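Local coordinates for predicted metal-dependent hydrolase of the TIM-barrel fold (Lactobacillus casei, PDB 2QPX), which is of unknown function but probably acts as a zinc-dependent hydrolase of the amidohydrolase superfamily, with two zinc ions bound in a TIM-barrel, at residues D16-R30 / L314-Y326. Residues are numbered along the deposited sequence; the frame is centred on the assembly and turned at random.
With ZN (zinc ion), chain B; EDO (1,2-ethanediol), chain L.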
loop_
_atom_site.group_PDB
_atom_site.type_symbol
_atom_site.label_atom_id
_atom_site.label_comp_id
_atom_site.label_asym_id
_atom_site.label_seq_id
_atom_site.Cartn_x
_atom_site.Cartn_y
_atom_site.Cartn_z
ATOM N N ASP A 16 -16.501 17.217 14.781
ATOM C CA ASP A 16 -16.655 16.267 13.671
ATOM C C ASP A 16 -16.805 17.101 12.400
ATOM O O ASP A 16 -17.903 17.545 12.054
ATOM C CB ASP A 16 -17.879 15.375 13.877
ATOM C CG ASP A 16 -17.868 14.123 13.009
ATOM O OD1 ASP A 16 -17.128 14.099 11.992
ATOM O OD2 ASP A 16 -18.664 13.194 13.347
ATOM N N HIS A 17 -15.684 17.271 11.694
ATOM C CA HIS A 17 -15.634 18.264 10.601
ATOM C C HIS A 17 -16.297 17.795 9.302
ATOM O O HIS A 17 -16.490 18.615 8.399
ATOM C CB HIS A 17 -14.203 18.783 10.350
ATOM C CG HIS A 17 -13.453 17.924 9.411
ATOM N ND1 HIS A 17 -13.298 18.252 8.080
ATOM C CD2 HIS A 17 -12.905 16.691 9.581
ATOM C CE1 HIS A 17 -12.721 17.231 7.466
ATOM N NE2 HIS A 17 -12.452 16.276 8.349
ATOM N N HIS A 18 -16.619 16.507 9.205
ATOM C CA HIS A 18 -17.312 15.984 8.055
ATOM C C HIS A 18 -18.192 14.811 8.445
ATOM O O HIS A 18 -17.681 13.725 8.758
ATOM C CB HIS A 18 -16.339 15.546 6.958
ATOM C CG HIS A 18 -17.052 14.923 5.804
ATOM N ND1 HIS A 18 -17.649 15.663 4.806
ATOM C CD2 HIS A 18 -17.330 13.631 5.536
ATOM C CE1 HIS A 18 -18.243 14.841 3.950
ATOM N NE2 HIS A 18 -18.085 13.603 4.384
ATOM N N CYS A 19 -19.503 15.006 8.333
ATOM C CA CYS A 19 -20.463 13.957 8.656
ATOM C C CYS A 19 -21.774 14.257 7.936
ATOM O O CYS A 19 -21.838 15.138 7.087
ATOM C CB CYS A 19 -20.594 13.809 10.186
ATOM S SG CYS A 19 -21.091 15.348 11.006
ATOM N N HIS A 20 -22.823 13.527 8.281
ATOM C CA HIS A 20 -24.019 13.449 7.465
ATOM C C HIS A 20 -25.306 13.367 8.325
ATOM O O HIS A 20 -25.287 13.079 9.540
ATOM C CB HIS A 20 -23.917 12.240 6.547
ATOM C CG HIS A 20 -22.841 12.377 5.504
ATOM N ND1 HIS A 20 -22.928 13.279 4.471
ATOM C CD2 HIS A 20 -21.653 11.733 5.344
ATOM C CE1 HIS A 20 -21.816 13.211 3.736
ATOM N NE2 HIS A 20 -21.026 12.274 4.240
ATOM N N PHE A 21 -26.430 13.668 7.688
ATOM C CA PHE A 21 -27.708 13.668 8.367
ATOM C C PHE A 21 -28.022 12.336 9.037
ATOM O O PHE A 21 -27.732 11.240 8.515
ATOM C CB PHE A 21 -28.846 13.886 7.393
ATOM C CG PHE A 21 -28.874 15.225 6.729
ATOM C CD1 PHE A 21 -29.023 16.386 7.428
ATOM C CD2 PHE A 21 -28.780 15.306 5.344
ATOM C CE1 PHE A 21 -29.115 17.622 6.775
ATOM C CE2 PHE A 21 -28.851 16.527 4.708
ATOM C CZ PHE A 21 -29.026 17.675 5.429
ATOM N N LEU A 22 -28.691 12.458 10.185
ATOM C CA LEU A 22 -29.371 11.336 10.815
ATOM C C LEU A 22 -30.744 11.093 10.203
ATOM O O LEU A 22 -31.287 11.974 9.531
ATOM C CB LEU A 22 -29.504 11.584 12.346
ATOM C CG LEU A 22 -28.192 11.737 13.123
ATOM C CD1 LEU A 22 -28.485 12.380 14.508
ATOM C CD2 LEU A 22 -27.544 10.377 13.313
ATOM N N ILE A 23 -31.303 9.915 10.479
ATOM C CA ILE A 23 -32.660 9.588 10.082
ATOM C C ILE A 23 -33.609 9.573 11.273
ATOM O O ILE A 23 -33.210 9.583 12.424
ATOM C CB ILE A 23 -32.728 8.237 9.317
ATOM C CG1 ILE A 23 -32.555 7.030 10.251
ATOM C CG2 ILE A 23 -31.755 8.244 8.090
ATOM C CD1 ILE A 23 -32.884 5.684 9.600
ATOM N N ASP A 24 -34.891 9.633 10.936
ATOM C CA ASP A 24 -36.012 9.515 11.881
ATOM C C ASP A 24 -35.895 8.254 12.733
ATOM O O ASP A 24 -35.871 7.156 12.196
ATOM C CB ASP A 24 -37.305 9.519 11.039
ATOM C CG ASP A 24 -38.592 9.535 11.858
ATOM O OD1 ASP A 24 -38.576 9.387 13.072
ATOM O OD2 ASP A 24 -39.645 9.709 11.217
ATOM N N GLY A 25 -35.812 8.441 14.056
ATOM C CA GLY A 25 -35.648 7.356 15.013
ATOM C C GLY A 25 -36.836 6.395 15.057
ATOM O O GLY A 25 -36.715 5.271 15.528
ATOM N N LYS A 26 -37.979 6.818 14.523
ATOM C CA LYS A 26 -39.195 5.991 14.474
ATOM C C LYS A 26 -39.215 4.967 13.337
ATOM O O LYS A 26 -40.115 4.125 13.279
ATOM C CB LYS A 26 -40.431 6.901 14.371
ATOM C CG LYS A 26 -40.542 7.875 15.502
ATOM C CD LYS A 26 -41.865 8.690 15.435
ATOM C CE LYS A 26 -41.842 9.691 14.266
ATOM N NZ LYS A 26 -40.702 10.660 14.385
ATOM N N VAL A 27 -38.244 5.023 12.411
ATOM C CA VAL A 27 -38.198 4.055 11.312
ATOM C C VAL A 27 -38.179 2.630 11.845
ATOM O O VAL A 27 -37.402 2.314 12.724
ATOM C CB VAL A 27 -36.924 4.342 10.416
ATOM C CG1 VAL A 27 -36.469 3.118 9.637
ATOM C CG2 VAL A 27 -37.208 5.570 9.526
ATOM N N PRO A 28 -39.061 1.764 11.340
ATOM C CA PRO A 28 -39.248 0.475 12.011
ATOM C C PRO A 28 -38.136 -0.580 11.934
ATOM O O PRO A 28 -37.920 -1.311 12.924
ATOM C CB PRO A 28 -40.548 -0.061 11.359
ATOM C CG PRO A 28 -40.568 0.569 10.012
ATOM C CD PRO A 28 -40.049 1.968 10.263
ATOM N N ASN A 29 -37.421 -0.645 10.819
ATOM C CA ASN A 29 -36.452 -1.751 10.593
ATOM C C ASN A 29 -35.043 -1.298 11.001
ATOM O O ASN A 29 -34.108 -1.310 10.208
ATOM C CB ASN A 29 -36.496 -2.208 9.121
ATOM C CG ASN A 29 -36.306 -1.059 8.115
ATOM O OD1 ASN A 29 -36.517 0.131 8.437
ATOM N ND2 ASN A 29 -35.911 -1.411 6.877
ATOM N N ARG A 30 -34.897 -0.914 12.259
ATOM C CA ARG A 30 -33.673 -0.303 12.765
ATOM C C ARG A 30 -32.433 -1.225 12.611
ATOM O O ARG A 30 -31.363 -0.781 12.176
ATOM C CB ARG A 30 -33.873 0.123 14.212
ATOM C CG ARG A 30 -32.661 0.638 14.881
ATOM C CD ARG A 30 -33.048 1.468 16.150
ATOM N NE ARG A 30 -31.848 1.735 16.911
ATOM C CZ ARG A 30 -31.603 1.353 18.139
ATOM N NH1 ARG A 30 -32.564 0.869 18.895
ATOM N NH2 ARG A 30 -30.417 1.564 18.641
ATOM N N LEU A 314 -7.062 15.326 11.037
ATOM C CA LEU A 314 -8.298 15.759 11.724
ATOM C C LEU A 314 -9.136 14.542 12.106
ATOM O O LEU A 314 -9.108 13.520 11.436
ATOM C CB LEU A 314 -9.177 16.616 10.789
ATOM C CG LEU A 314 -8.507 17.792 10.071
ATOM C CD1 LEU A 314 -9.499 18.508 9.120
ATOM C CD2 LEU A 314 -7.890 18.776 11.072
ATOM N N PHE A 315 -9.912 14.673 13.178
ATOM C CA PHE A 315 -11.014 13.746 13.434
ATOM C C PHE A 315 -12.234 14.080 12.550
ATOM O O PHE A 315 -12.680 15.224 12.478
ATOM C CB PHE A 315 -11.513 13.799 14.879
ATOM C CG PHE A 315 -12.765 13.016 15.095
ATOM C CD1 PHE A 315 -12.735 11.630 15.082
ATOM C CD2 PHE A 315 -13.987 13.655 15.221
ATOM C CE1 PHE A 315 -13.890 10.908 15.212
ATOM C CE2 PHE A 315 -15.172 12.921 15.332
ATOM C CZ PHE A 315 -15.104 11.576 15.358
ATOM N N ALA A 316 -12.786 13.036 11.924
ATOM C CA ALA A 316 -14.140 13.047 11.409
ATOM C C ALA A 316 -14.682 11.640 11.491
ATOM O O ALA A 316 -13.928 10.681 11.518
ATOM C CB ALA A 316 -14.242 13.543 9.938
ATOM N N SER A 317 -16.009 11.526 11.550
ATOM C CA SER A 317 -16.691 10.227 11.498
ATOM C C SER A 317 -17.137 9.793 10.106
ATOM O O SER A 317 -17.188 8.601 9.799
ATOM C CB SER A 317 -17.933 10.249 12.417
ATOM O OG SER A 317 -18.921 11.137 11.914
ATOM N N ASP A 318 -17.478 10.753 9.252
ATOM C CA ASP A 318 -18.216 10.456 8.024
ATOM C C ASP A 318 -19.533 9.713 8.304
ATOM O O ASP A 318 -20.075 9.037 7.411
ATOM C CB ASP A 318 -17.376 9.684 6.953
ATOM C CG ASP A 318 -17.975 9.821 5.570
ATOM O OD1 ASP A 318 -18.557 10.869 5.279
ATOM O OD2 ASP A 318 -17.862 8.914 4.727
ATOM N N ALA A 319 -20.059 9.864 9.518
ATOM C CA ALA A 319 -21.203 9.090 9.925
ATOM C C ALA A 319 -22.513 9.689 9.397
ATOM O O ALA A 319 -22.649 10.912 9.268
ATOM C CB ALA A 319 -21.255 8.994 11.470
ATOM N N SER A 320 -23.479 8.809 9.112
ATOM C CA SER A 320 -24.849 9.197 8.819
ATOM C C SER A 320 -25.777 8.326 9.598
ATOM O O SER A 320 -25.379 7.310 10.179
ATOM C CB SER A 320 -25.229 9.064 7.332
ATOM O OG SER A 320 -25.495 7.747 6.927
ATOM N N THR A 321 -27.046 8.716 9.525
ATOM C CA THR A 321 -28.202 7.857 9.790
ATOM C C THR A 321 -28.504 7.628 11.275
ATOM O O THR A 321 -29.570 7.999 11.745
ATOM C CB THR A 321 -28.071 6.513 8.985
ATOM O OG1 THR A 321 -27.985 6.800 7.591
ATOM C CG2 THR A 321 -29.276 5.563 9.246
ATOM N N TYR A 322 -27.570 7.032 12.003
ATOM C CA TYR A 322 -27.744 6.690 13.386
ATOM C C TYR A 322 -26.551 7.025 14.237
ATOM O O TYR A 322 -25.417 6.977 13.779
ATOM C CB TYR A 322 -28.035 5.193 13.490
ATOM C CG TYR A 322 -29.422 4.693 13.105
ATOM C CD1 TYR A 322 -30.577 5.385 13.455
ATOM C CD2 TYR A 322 -29.579 3.486 12.447
ATOM C CE1 TYR A 322 -31.838 4.856 13.184
ATOM C CE2 TYR A 322 -30.819 2.948 12.187
ATOM C CZ TYR A 322 -31.957 3.643 12.546
ATOM O OH TYR A 322 -33.159 3.062 12.269
ATOM N N PRO A 323 -26.784 7.312 15.528
ATOM C CA PRO A 323 -25.680 7.721 16.398
ATOM C C PRO A 323 -24.627 6.664 16.636
ATOM O O PRO A 323 -23.488 7.010 16.942
ATOM C CB PRO A 323 -26.373 8.155 17.687
ATOM C CG PRO A 323 -27.681 7.366 17.689
ATOM C CD PRO A 323 -28.091 7.370 16.228
ATOM N N GLU A 324 -24.980 5.393 16.474
ATOM C CA GLU A 324 -23.960 4.331 16.590
ATOM C C GLU A 324 -22.792 4.521 15.633
ATOM O O GLU A 324 -21.661 4.158 15.968
ATOM C CB GLU A 324 -24.548 2.943 16.336
ATOM C CG GLU A 324 -25.532 2.467 17.373
ATOM C CD GLU A 324 -26.990 2.891 17.149
ATOM O OE1 GLU A 324 -27.278 3.839 16.405
ATOM O OE2 GLU A 324 -27.866 2.306 17.830
HETATM N N MSE A 325 -23.062 5.021 14.429
HETATM C CA MSE A 325 -21.991 5.159 13.469
HETATM C C MSE A 325 -21.071 6.292 13.906
HETATM O O MSE A 325 -19.858 6.212 13.723
HETATM C CB MSE A 325 -22.531 5.385 12.064
HETATM C CG MSE A 325 -21.467 5.443 10.956
HETATM SE SE MSE A 325 -22.239 5.403 9.202
HETATM C CE MSE A 325 -20.571 5.531 8.158
ATOM N N TYR A 326 -21.654 7.377 14.450
ATOM C CA TYR A 326 -20.842 8.420 15.030
ATOM C C TYR A 326 -20.008 7.899 16.219
ATOM O O TYR A 326 -18.779 8.166 16.331
ATOM C CB TYR A 326 -21.739 9.557 15.537
ATOM C CG TYR A 326 -22.247 10.510 14.445
ATOM C CD1 TYR A 326 -23.410 10.269 13.740
ATOM C CD2 TYR A 326 -21.510 11.655 14.115
ATOM C CE1 TYR A 326 -23.838 11.147 12.761
ATOM C CE2 TYR A 326 -21.940 12.549 13.149
ATOM C CZ TYR A 326 -23.105 12.297 12.494
ATOM O OH TYR A 326 -23.497 13.212 11.554
HETATM ZN ZN ZN B . -19.086 11.941 3.561
HETATM C C1 EDO L . -41.090 6.418 9.263
HETATM O O1 EDO L . -40.977 5.018 8.982
HETATM C C2 EDO L . -41.436 6.620 10.731
HETATM O O2 EDO L . -41.655 8.014 11.020
HETATM O O HOH W 1 -35.301 3.494 13.927
HETATM O O HOH W 2 -30.026 3.815 16.161
HETATM O O HOH W 3 -18.674 10.187 2.541
#
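H18, H20 and D318 converge on one zinc ion: NE2 of H18, NE2 of H20 and OD1 of D318 each lie 2.1 Å from the metal. OD1 meets both rings at the edge, the carboxylate inclined 30° to the H18 ring but turned steeply, by 63°, to that of H20. Water 3, also on the zinc, donates to D318 OD2; the carboxylated K167 completes the site, and Q226 OE1 bonds H18 ND1, the ring nitrogen not on the metal. This is the HxH motif and late aspartate of the amidohydrolases.

On the strand leading to these ligands, D16 holds S317 by two bonds. Its chi1 of -163° swings the carboxylate across to the serine: OD2 accepts from S317 OG at 2.5 Å on its syn lone pair, while S317 N meets OD1 from above the carboxylate plane. Y326 turns its edge to D16 OD2 and C19 SG and donates from OH to H20 O at 2.7 Å; A319 CB covers one face of the ring. A phenylalanine in place of Y326 would probably leave H20 O without this donor and the backbone of the zinc ligand less firmly held.

Farther along, a single bridge joins L22 and T321, with a nearly straight bond from I23 N to T321 O. I23 CD1 packs 3.7 Å from Y322 CZ. Y322 OH lies 3.4 Å from R30 CA, the two side chains crossing obliquely, and R30 NH2 forms a salt bridge to E324 OE2 in the guanidinium plane; Y85 also bonds OE2.

L314 CD1 makes a CH-pi contact over one face of H17, 3.7 Å from the centroid, while Y368 and D285 bond the ring nitrogens. The contact thus brings the ends of strands 14-19 and 313-314 together; strand 260-264 lies against H17, H18 and D318, whereas at the far end helix 30-37 packs on I23 and Y322, and helix 79-92 on R30 and Y322.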